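Local coordinates for UDP-N-acetylmuramate--L-alanine ligase (Thermotoga maritima, PDB 1J6U), which catalyses the ATP-dependent joining of L-alanine to UDP-N-acetylmuramate, an early step in building the peptidoglycan of the bacterial cell wall, at residues A[14-25]-A[68-78]; A[309-317]-A[324-332]. One frame throughout, in Å; residues are numbered along the deposited sequence.

Interactions 1 and 2 join neighbouring strands in separate sheets of one chain, with centres about 30 Å apart. In interaction 1 (14-25 with 68-78) the strands are parallel and lie within the sheet of the N-terminal domain; the contact is mostly buried, held by evenly spaced backbone bonds and aliphatic packing, with the Lys14-Asp73 bond at one end. Interaction 2 (309-317 with 324-332) is an antiparallel hairpin on the rim of the C-terminal domain sheet. It is only partly buried and its register is broken by two bulges; arginines and Asp329 work at one end, and a water bridges Ser314 to Asp328 along the strands. Here the regular pairing is the buried one and the bulged pairing lies at the sheet border.

Interaction 1 (A[14-25]-A[68-78]); sequences KIHFVGIGGIGM and NWYDPDLVIKT
Lys14 opens a parallel strand pairing at the heart of a Rossmann-like sheet, where strand 14-18 lies between strands 74-77 and 38-42. Its backbone N donates to Asp73 OD2 (2.7 Å), its O accepts from both Asp73 N and Leu74 N, and its side chain, with CG anti to the backbone N (chi1 -173°), runs past Pro72 until NZ meets Tyr70 O at 2.8 Å, in the carbonyl plane. A methionine at Lys14 would probably leave Tyr70 O without this donor and the loop 70-73 less firmly tied to the strand. Ile15 shares a sheet face with Phe17, Leu74 and Ile76, and its CG2 touches Ile76 CD1 at 3.7 Å. His16 N then binds Leu74 O while His16 O takes Ile76 N; its CB rests on Pro72 CB, and the ring lies oblique to the indole of Trp69, planes 41° apart. Tyr40 and Glu87 hold its two nitrogens. Phe17 lies alongside Ile76, pointing the same way, with Phe17 CE2 3.5 Å from Ile76 CD1, and Tyr104 of helix 101-112 also packs on Ile76. Val18 sends CG2 across to Val75 CG1, on the face covered by helix 86-93. Beyond it Gly19 begins the glycine-rich turn, whose GxGxxG pattern resembles that of Rossmann folds, and leads into helix 23-34. There Met25, a selenomethionine, folds back: SE lies at the edge of the Phe17 ring and 3.9 Å from Ile76 CG2, while CE lies 3.4 Å from Ile76 O, the same oxygen that accepts from Val18 N.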
loop_
_atom_site.group_PDB
_atom_site.type_symbol
_atom_site.label_atom_id
_atom_site.label_comp_id
_atom_site.label_asym_id
_atom_site.label_seq_id
_atom_site.Cartn_x
_atom_site.Cartn_y
_atom_site.Cartn_z
ATOM N N LYS A 14 -25.398 4.118 14.434
ATOM C CA LYS A 14 -25.350 4.730 13.107
ATOM C C LYS A 14 -24.064 5.546 13.109
ATOM O O LYS A 14 -23.899 6.418 13.953
ATOM C CB LYS A 14 -26.515 5.664 12.875
ATOM C CG LYS A 14 -26.578 6.187 11.452
ATOM C CD LYS A 14 -27.766 7.083 11.329
ATOM C CE LYS A 14 -28.554 6.903 10.046
ATOM N NZ LYS A 14 -29.858 7.672 10.196
ATOM N N ILE A 15 -23.157 5.262 12.175
ATOM C CA ILE A 15 -21.863 5.936 12.129
ATOM C C ILE A 15 -21.653 6.733 10.858
ATOM O O ILE A 15 -21.922 6.265 9.749
ATOM C CB ILE A 15 -20.734 4.911 12.242
ATOM C CG1 ILE A 15 -21.005 3.993 13.435
ATOM C CG2 ILE A 15 -19.383 5.616 12.364
ATOM C CD1 ILE A 15 -20.117 2.735 13.491
ATOM N N HIS A 16 -21.171 7.949 11.050
ATOM C CA HIS A 16 -20.887 8.904 9.982
ATOM C C HIS A 16 -19.352 9.008 9.832
ATOM O O HIS A 16 -18.647 9.396 10.772
ATOM C CB HIS A 16 -21.498 10.254 10.377
ATOM C CG HIS A 16 -21.300 11.340 9.373
ATOM N ND1 HIS A 16 -22.281 12.260 9.083
ATOM C CD2 HIS A 16 -20.247 11.651 8.585
ATOM C CE1 HIS A 16 -21.845 13.091 8.155
ATOM N NE2 HIS A 16 -20.612 12.742 7.834
ATOM N N PHE A 17 -18.859 8.637 8.649
ATOM C CA PHE A 17 -17.430 8.667 8.338
ATOM C C PHE A 17 -17.093 9.845 7.444
ATOM O O PHE A 17 -17.479 9.887 6.258
ATOM C CB PHE A 17 -16.978 7.379 7.590
ATOM C CG PHE A 17 -17.019 6.118 8.424
ATOM C CD1 PHE A 17 -18.228 5.435 8.622
ATOM C CD2 PHE A 17 -15.855 5.639 9.038
ATOM C CE1 PHE A 17 -18.283 4.319 9.410
ATOM C CE2 PHE A 17 -15.895 4.520 9.828
ATOM C CZ PHE A 17 -17.115 3.860 10.017
ATOM N N VAL A 18 -16.341 10.782 7.992
ATOM C CA VAL A 18 -15.952 11.948 7.226
ATOM C C VAL A 18 -14.612 11.586 6.620
ATOM O O VAL A 18 -13.585 11.535 7.326
ATOM C CB VAL A 18 -15.840 13.184 8.142
ATOM C CG1 VAL A 18 -15.575 14.458 7.310
ATOM C CG2 VAL A 18 -17.119 13.316 8.929
ATOM N N GLY A 19 -14.645 11.329 5.309
ATOM C CA GLY A 19 -13.461 10.913 4.580
ATOM C C GLY A 19 -13.532 9.400 4.312
ATOM O O GLY A 19 -12.512 8.728 4.162
ATOM N N ILE A 20 -14.754 8.870 4.266
ATOM C CA ILE A 20 -15.009 7.464 4.025
ATOM C C ILE A 20 -14.445 6.967 2.686
ATOM O O ILE A 20 -14.407 5.767 2.429
ATOM C CB ILE A 20 -16.508 7.219 4.011
ATOM C CG1 ILE A 20 -16.819 5.743 4.208
ATOM C CG2 ILE A 20 -17.073 7.666 2.671
ATOM C CD1 ILE A 20 -18.206 5.523 4.724
ATOM N N GLY A 21 -14.011 7.884 1.834
ATOM C CA GLY A 21 -13.512 7.484 0.526
ATOM C C GLY A 21 -12.057 7.077 0.515
ATOM O O GLY A 21 -11.560 6.611 -0.511
ATOM N N GLY A 22 -11.369 7.280 1.639
ATOM C CA GLY A 22 -9.974 6.866 1.776
ATOM C C GLY A 22 -9.782 5.344 1.968
ATOM O O GLY A 22 -10.699 4.593 2.371
ATOM N N ILE A 23 -8.589 4.859 1.659
ATOM C CA ILE A 23 -8.375 3.438 1.803
ATOM C C ILE A 23 -8.533 3.011 3.281
ATOM O O ILE A 23 -9.232 2.026 3.577
ATOM C CB ILE A 23 -7.005 3.040 1.246
ATOM C CG1 ILE A 23 -6.993 1.540 1.029
ATOM C CG2 ILE A 23 -5.873 3.501 2.158
ATOM C CD1 ILE A 23 -7.807 1.183 -0.208
ATOM N N GLY A 24 -7.921 3.778 4.193
ATOM C CA GLY A 24 -8.011 3.497 5.629
ATOM C C GLY A 24 -9.444 3.492 6.160
ATOM O O GLY A 24 -9.966 2.494 6.694
HETATM N N MSE A 25 -10.098 4.627 5.978
HETATM C CA MSE A 25 -11.444 4.790 6.404
HETATM C C MSE A 25 -12.422 3.824 5.799
HETATM O O MSE A 25 -13.311 3.354 6.513
HETATM C CB MSE A 25 -11.898 6.221 6.123
HETATM C CG MSE A 25 -11.321 7.163 7.141
HETATM SE SE MSE A 25 -12.238 6.989 8.868
HETATM C CE MSE A 25 -13.677 8.234 8.432
ATOM N N ASN A 68 -24.908 16.552 4.508
ATOM C CA ASN A 68 -24.708 15.110 4.639
ATOM C C ASN A 68 -24.807 14.662 6.072
ATOM O O ASN A 68 -23.938 13.954 6.565
ATOM C CB ASN A 68 -23.334 14.713 4.124
ATOM C CG ASN A 68 -23.032 15.297 2.774
ATOM O OD1 ASN A 68 -23.921 15.412 1.934
ATOM N ND2 ASN A 68 -21.758 15.651 2.543
ATOM N N TRP A 69 -25.869 15.068 6.745
ATOM C CA TRP A 69 -26.034 14.708 8.140
ATOM C C TRP A 69 -27.297 13.881 8.290
ATOM O O TRP A 69 -28.345 14.262 7.793
ATOM C CB TRP A 69 -26.097 15.981 8.980
ATOM C CG TRP A 69 -26.152 15.732 10.407
ATOM C CD1 TRP A 69 -27.266 15.655 11.167
ATOM C CD2 TRP A 69 -25.051 15.489 11.276
ATOM N NE1 TRP A 69 -26.938 15.385 12.470
ATOM C CE2 TRP A 69 -25.580 15.276 12.569
ATOM C CE3 TRP A 69 -23.666 15.425 11.093
ATOM C CZ2 TRP A 69 -24.775 15.012 13.681
ATOM C CZ3 TRP A 69 -22.851 15.160 12.207
ATOM C CH2 TRP A 69 -23.411 14.958 13.483
ATOM N N TYR A 70 -27.186 12.725 8.937
ATOM C CA TYR A 70 -28.348 11.871 9.118
ATOM C C TYR A 70 -28.473 11.362 10.537
ATOM O O TYR A 70 -28.792 10.203 10.790
ATOM C CB TYR A 70 -28.314 10.745 8.093
ATOM C CG TYR A 70 -28.422 11.315 6.709
ATOM C CD1 TYR A 70 -27.329 11.913 6.086
ATOM C CD2 TYR A 70 -29.645 11.337 6.052
ATOM C CE1 TYR A 70 -27.456 12.527 4.822
ATOM C CE2 TYR A 70 -29.789 11.942 4.799
ATOM C CZ TYR A 70 -28.697 12.532 4.182
ATOM O OH TYR A 70 -28.864 13.071 2.916
ATOM N N ASP A 71 -28.210 12.289 11.451
ATOM C CA ASP A 71 -28.295 12.087 12.884
ATOM C C ASP A 71 -27.626 10.812 13.325
ATOM O O ASP A 71 -28.269 9.901 13.828
ATOM C CB ASP A 71 -29.766 12.131 13.312
ATOM C CG ASP A 71 -30.507 13.340 12.716
ATOM O OD1 ASP A 71 -31.490 13.130 11.975
ATOM O OD2 ASP A 71 -30.094 14.501 12.972
ATOM N N PRO A 72 -26.305 10.739 13.132
ATOM C CA PRO A 72 -25.499 9.584 13.502
ATOM C C PRO A 72 -25.284 9.594 14.994
ATOM O O PRO A 72 -25.387 10.627 15.618
ATOM C CB PRO A 72 -24.201 9.837 12.776
ATOM C CG PRO A 72 -24.079 11.329 12.893
ATOM C CD PRO A 72 -25.465 11.785 12.520
ATOM N N ASP A 73 -24.959 8.443 15.549
ATOM C CA ASP A 73 -24.699 8.314 16.963
ATOM C C ASP A 73 -23.239 8.540 17.116
ATOM O O ASP A 73 -22.724 8.810 18.209
ATOM C CB ASP A 73 -24.995 6.893 17.436
ATOM C CG ASP A 73 -26.380 6.467 17.089
ATOM O OD1 ASP A 73 -27.301 7.271 17.347
ATOM O OD2 ASP A 73 -26.555 5.348 16.558
ATOM N N LEU A 74 -22.554 8.434 15.996
ATOM C CA LEU A 74 -21.124 8.544 16.063
ATOM C C LEU A 74 -20.545 9.115 14.794
ATOM O O LEU A 74 -21.017 8.831 13.694
ATOM C CB LEU A 74 -20.566 7.148 16.327
ATOM C CG LEU A 74 -19.071 7.161 16.535
ATOM C CD1 LEU A 74 -18.793 8.037 17.770
ATOM C CD2 LEU A 74 -18.541 5.718 16.673
ATOM N N VAL A 75 -19.509 9.924 14.948
ATOM C CA VAL A 75 -18.863 10.508 13.794
ATOM C C VAL A 75 -17.398 10.165 13.862
ATOM O O VAL A 75 -16.763 10.408 14.891
ATOM C CB VAL A 75 -18.946 12.051 13.777
ATOM C CG1 VAL A 75 -17.886 12.591 12.803
ATOM C CG2 VAL A 75 -20.317 12.514 13.342
ATOM N N ILE A 76 -16.859 9.623 12.769
ATOM C CA ILE A 76 -15.440 9.304 12.719
ATOM C C ILE A 76 -14.773 10.139 11.635
ATOM O O ILE A 76 -15.329 10.317 10.530
ATOM C CB ILE A 76 -15.212 7.830 12.400
ATOM C CG1 ILE A 76 -15.945 6.976 13.429
ATOM C CG2 ILE A 76 -13.717 7.542 12.401
ATOM C CD1 ILE A 76 -15.818 5.526 13.174
ATOM N N LYS A 77 -13.587 10.652 11.944
ATOM C CA LYS A 77 -12.863 11.484 10.980
ATOM C C LYS A 77 -11.384 11.126 10.849
ATOM O O LYS A 77 -10.755 10.625 11.775
ATOM C CB LYS A 77 -12.988 12.963 11.370
ATOM C CG LYS A 77 -12.219 13.353 12.619
ATOM C CD LYS A 77 -12.624 14.740 13.094
ATOM C CE LYS A 77 -11.436 15.629 13.371
ATOM N NZ LYS A 77 -10.624 15.278 14.563
ATOM N N THR A 78 -10.833 11.398 9.685
ATOM C CA THR A 78 -9.425 11.139 9.440
ATOM C C THR A 78 -8.599 12.352 9.848
ATOM O O THR A 78 -9.102 13.470 9.924
ATOM C CB THR A 78 -9.191 10.908 7.980
ATOM O OG1 THR A 78 -9.103 12.180 7.309
ATOM C CG2 THR A 78 -10.344 10.084 7.412
#

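Interaction 2 (A[309-317]-A[324-332]); sequences VHRRFSIAF and IYVIDDYAH
Tyr330 presents the edge of its ring to Arg311: Tyr330 CE1 stands over the centre of the guanidinium face, 3.3 Å from Arg311 CZ, with the two planes nearly perpendicular at 87°, although the tyrosine is poorly ordered and its exact placement less certain. Arg312 meets the same ring differently, lying alongside it with the planes only 32° apart and a looser approach. Next to it along the backbone, Tyr330 N donates to Arg311 O, and Asp329 uses both carboxylate oxygens: OD2 takes Phe313 N on its anti lone pair (2.7 Å), while OD1 is reached from above the carboxylate plane by Ala331 N, closing an Asx turn. Phe313, its CG anti to the backbone N (chi1 -158°), offers a ring face to Ile327 CG2, which sits 4.0 Å from the centroid in a CH-pi contact. Ile315 crosses Ile327, and Ile315 CD1 presses on Ile327 CG1 at 3.4 Å, tighter than carbons usually pack. The other face of the hairpin carries Ser314, Asp328, Phe317 and Val326. A water joins Ser314 OG to Asp328 OD2, whereas Ser447 holds OD1; further along, Phe317 CB packs on Val326 CB at 4.1 Å. Val326 O receives both Ala316 N and Phe317 N, a classic bulge, and Phe313 with Ser314 opposite Asp328 forms a G1 bulge. This is a twisted, twice-bulged antiparallel hairpin at the border of the C-terminal Mur ligase sheet, its Arg312 end beside Thr126 of the predicted ATP site.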
loop_
_atom_site.group_PDB
_atom_site.type_symbol
_atom_site.label_atom_id
_atom_site.label_comp_id
_atom_site.label_asym_id
_atom_site.label_seq_id
_atom_site.Cartn_x
_atom_site.Cartn_y
_atom_site.Cartn_z
ATOM N N VAL A 309 -0.708 -6.226 -4.617
ATOM C CA VAL A 309 -1.675 -5.205 -4.249
ATOM C C VAL A 309 -1.757 -4.226 -5.377
ATOM O O VAL A 309 -0.712 -3.882 -5.937
ATOM C CB VAL A 309 -1.194 -4.422 -3.058
ATOM C CG1 VAL A 309 -2.202 -3.261 -2.722
ATOM C CG2 VAL A 309 -0.988 -5.368 -1.920
ATOM N N HIS A 310 -2.969 -3.755 -5.704
ATOM C CA HIS A 310 -3.096 -2.755 -6.787
ATOM C C HIS A 310 -2.216 -1.547 -6.558
ATOM O O HIS A 310 -2.058 -1.050 -5.433
ATOM C CB HIS A 310 -4.559 -2.347 -7.013
ATOM C CG HIS A 310 -5.405 -3.488 -7.517
ATOM N ND1 HIS A 310 -6.737 -3.355 -7.858
ATOM C CD2 HIS A 310 -5.094 -4.795 -7.725
ATOM C CE1 HIS A 310 -7.209 -4.528 -8.250
ATOM N NE2 HIS A 310 -6.233 -5.418 -8.179
ATOM N N ARG A 311 -1.560 -1.158 -7.638
ATOM C CA ARG A 311 -0.641 -0.039 -7.714
ATOM C C ARG A 311 0.725 -0.352 -7.171
ATOM O O ARG A 311 1.560 0.556 -7.012
ATOM C CB ARG A 311 -1.182 1.217 -7.034
ATOM C CG ARG A 311 -2.498 1.744 -7.632
ATOM C CD ARG A 311 -2.278 3.184 -8.011
ATOM N NE ARG A 311 -3.330 4.022 -7.491
ATOM C CZ ARG A 311 -3.271 5.344 -7.437
ATOM N NH1 ARG A 311 -2.205 6.023 -7.882
ATOM N NH2 ARG A 311 -4.286 5.988 -6.894
ATOM N N ARG A 312 0.973 -1.607 -6.834
ATOM C CA ARG A 312 2.358 -1.945 -6.433
ATOM C C ARG A 312 2.747 -2.855 -7.603
ATOM O O ARG A 312 2.496 -4.053 -7.583
ATOM C CB ARG A 312 2.421 -2.682 -5.093
ATOM C CG ARG A 312 1.360 -2.269 -4.133
ATOM C CD ARG A 312 1.705 -1.014 -3.364
ATOM N NE ARG A 312 0.443 -0.399 -2.976
ATOM C CZ ARG A 312 0.281 0.379 -1.920
ATOM N NH1 ARG A 312 1.312 0.652 -1.133
ATOM N NH2 ARG A 312 -0.920 0.865 -1.652
ATOM N N PHE A 313 3.287 -2.224 -8.646
ATOM C CA PHE A 313 3.645 -2.861 -9.896
ATOM C C PHE A 313 2.540 -3.833 -10.323
ATOM O O PHE A 313 2.834 -4.996 -10.632
ATOM C CB PHE A 313 4.970 -3.614 -9.776
ATOM C CG PHE A 313 5.676 -3.854 -11.119
ATOM C CD1 PHE A 313 6.684 -2.992 -11.566
ATOM C CD2 PHE A 313 5.356 -4.956 -11.918
ATOM C CE1 PHE A 313 7.359 -3.229 -12.785
ATOM C CE2 PHE A 313 6.033 -5.193 -13.133
ATOM C CZ PHE A 313 7.030 -4.324 -13.555
ATOM N N SER A 314 1.279 -3.377 -10.331
ATOM C CA SER A 314 0.175 -4.242 -10.757
ATOM C C SER A 314 -0.084 -4.164 -12.268
ATOM O O SER A 314 -0.037 -3.082 -12.873
ATOM C CB SER A 314 -1.114 -3.925 -9.988
ATOM O OG SER A 314 -1.333 -2.559 -9.877
ATOM N N ILE A 315 -0.332 -5.321 -12.877
ATOM C CA ILE A 315 -0.568 -5.371 -14.307
ATOM C C ILE A 315 -2.028 -5.082 -14.466
ATOM O O ILE A 315 -2.875 -5.874 -14.061
ATOM C CB ILE A 315 -0.323 -6.753 -14.923
ATOM C CG1 ILE A 315 1.132 -7.202 -14.710
ATOM C CG2 ILE A 315 -0.700 -6.727 -16.405
ATOM C CD1 ILE A 315 2.094 -6.653 -15.637
ATOM N N ALA A 316 -2.319 -3.938 -15.068
ATOM C CA ALA A 316 -3.695 -3.521 -15.295
ATOM C C ALA A 316 -4.210 -4.164 -16.569
ATOM O O ALA A 316 -5.378 -4.490 -16.680
ATOM C CB ALA A 316 -3.749 -2.001 -15.402
ATOM N N PHE A 317 -3.312 -4.370 -17.525
ATOM C CA PHE A 317 -3.724 -4.938 -18.784
ATOM C C PHE A 317 -2.563 -5.574 -19.547
ATOM O O PHE A 317 -1.438 -5.063 -19.583
ATOM C CB PHE A 317 -4.346 -3.842 -19.656
ATOM C CG PHE A 317 -4.680 -4.301 -21.029
ATOM C CD1 PHE A 317 -5.839 -5.045 -21.268
ATOM C CD2 PHE A 317 -3.817 -4.054 -22.078
ATOM C CE1 PHE A 317 -6.122 -5.537 -22.545
ATOM C CE2 PHE A 317 -4.097 -4.543 -23.365
ATOM C CZ PHE A 317 -5.237 -5.279 -23.597
ATOM N N ILE A 324 1.918 -6.276 -25.204
ATOM C CA ILE A 324 1.745 -4.951 -24.623
ATOM C C ILE A 324 1.215 -5.017 -23.194
ATOM O O ILE A 324 0.248 -5.723 -22.898
ATOM C CB ILE A 324 0.796 -4.084 -25.488
ATOM C CG1 ILE A 324 1.582 -3.527 -26.656
ATOM C CG2 ILE A 324 0.244 -2.896 -24.679
ATOM C CD1 ILE A 324 0.691 -3.007 -27.749
ATOM N N TYR A 325 1.852 -4.267 -22.309
ATOM C CA TYR A 325 1.424 -4.238 -20.911
ATOM C C TYR A 325 1.143 -2.832 -20.407
ATOM O O TYR A 325 1.836 -1.868 -20.750
ATOM C CB TYR A 325 2.524 -4.820 -19.985
ATOM C CG TYR A 325 2.868 -6.283 -20.207
ATOM C CD1 TYR A 325 3.661 -6.657 -21.276
ATOM C CD2 TYR A 325 2.422 -7.290 -19.319
ATOM C CE1 TYR A 325 4.023 -7.974 -21.477
ATOM C CE2 TYR A 325 2.784 -8.642 -19.506
ATOM C CZ TYR A 325 3.594 -8.958 -20.591
ATOM O OH TYR A 325 4.070 -10.210 -20.801
ATOM N N VAL A 326 0.139 -2.713 -19.564
ATOM C CA VAL A 326 -0.135 -1.438 -18.913
ATOM C C VAL A 326 0.017 -1.805 -17.433
ATOM O O VAL A 326 -0.705 -2.656 -16.878
ATOM C CB VAL A 326 -1.576 -0.911 -19.206
ATOM C CG1 VAL A 326 -1.820 0.350 -18.394
ATOM C CG2 VAL A 326 -1.745 -0.600 -20.720
ATOM N N ILE A 327 0.962 -1.156 -16.790
ATOM C CA ILE A 327 1.250 -1.425 -15.386
ATOM C C ILE A 327 1.077 -0.164 -14.521
ATOM O O ILE A 327 1.470 0.941 -14.927
ATOM C CB ILE A 327 2.720 -1.978 -15.255
ATOM C CG1 ILE A 327 2.816 -3.334 -15.957
ATOM C CG2 ILE A 327 3.109 -2.191 -13.780
ATOM C CD1 ILE A 327 4.208 -3.985 -15.867
ATOM N N ASP A 328 0.480 -0.346 -13.339
ATOM C CA ASP A 328 0.267 0.732 -12.360
ATOM C C ASP A 328 1.207 0.684 -11.163
ATOM O O ASP A 328 1.399 -0.361 -10.545
ATOM C CB ASP A 328 -1.156 0.681 -11.818
ATOM C CG ASP A 328 -2.182 0.966 -12.877
ATOM O OD1 ASP A 328 -2.033 2.008 -13.526
ATOM O OD2 ASP A 328 -3.131 0.174 -13.065
ATOM N N ASP A 329 1.790 1.815 -10.826
ATOM C CA ASP A 329 2.649 1.862 -9.670
ATOM C C ASP A 329 2.605 3.216 -8.990
ATOM O O ASP A 329 2.726 4.242 -9.635
ATOM C CB ASP A 329 4.093 1.530 -10.007
ATOM C CG ASP A 329 4.891 1.177 -8.765
ATOM O OD1 ASP A 329 5.580 2.063 -8.198
ATOM O OD2 ASP A 329 4.789 0.004 -8.336
ATOM N N TYR A 330 2.443 3.160 -7.671
ATOM C CA TYR A 330 2.343 4.284 -6.753
ATOM C C TYR A 330 3.584 5.129 -6.636
ATOM O O TYR A 330 3.524 6.200 -6.077
ATOM C CB TYR A 330 2.061 3.742 -5.354
ATOM C CG TYR A 330 0.894 4.341 -4.670
ATOM C CD1 TYR A 330 -0.225 4.743 -5.401
ATOM C CD2 TYR A 330 0.847 4.423 -3.279
ATOM C CE1 TYR A 330 -1.381 5.206 -4.765
ATOM C CE2 TYR A 330 -0.316 4.887 -2.624
ATOM C CZ TYR A 330 -1.427 5.272 -3.384
ATOM O OH TYR A 330 -2.596 5.686 -2.782
ATOM N N ALA A 331 4.719 4.661 -7.130
ATOM C CA ALA A 331 5.947 5.425 -6.941
ATOM C C ALA A 331 5.824 6.941 -7.137
ATOM O O ALA A 331 5.191 7.403 -8.095
ATOM C CB ALA A 331 7.051 4.869 -7.844
ATOM N N HIS A 332 6.445 7.706 -6.234
ATOM C CA HIS A 332 6.425 9.166 -6.305
ATOM C C HIS A 332 7.755 9.760 -5.911
ATOM O O HIS A 332 8.011 10.934 -6.062
ATOM C CB HIS A 332 5.340 9.730 -5.412
ATOM C CG HIS A 332 5.445 9.297 -3.996
ATOM N ND1 HIS A 332 4.831 8.156 -3.523
ATOM C CD2 HIS A 332 6.124 9.831 -2.953
ATOM C CE1 HIS A 332 5.131 8.005 -2.246
ATOM N NE2 HIS A 332 5.914 9.006 -1.876
HETATM O O HOH W 1 -3.303 -2.543 -11.893
#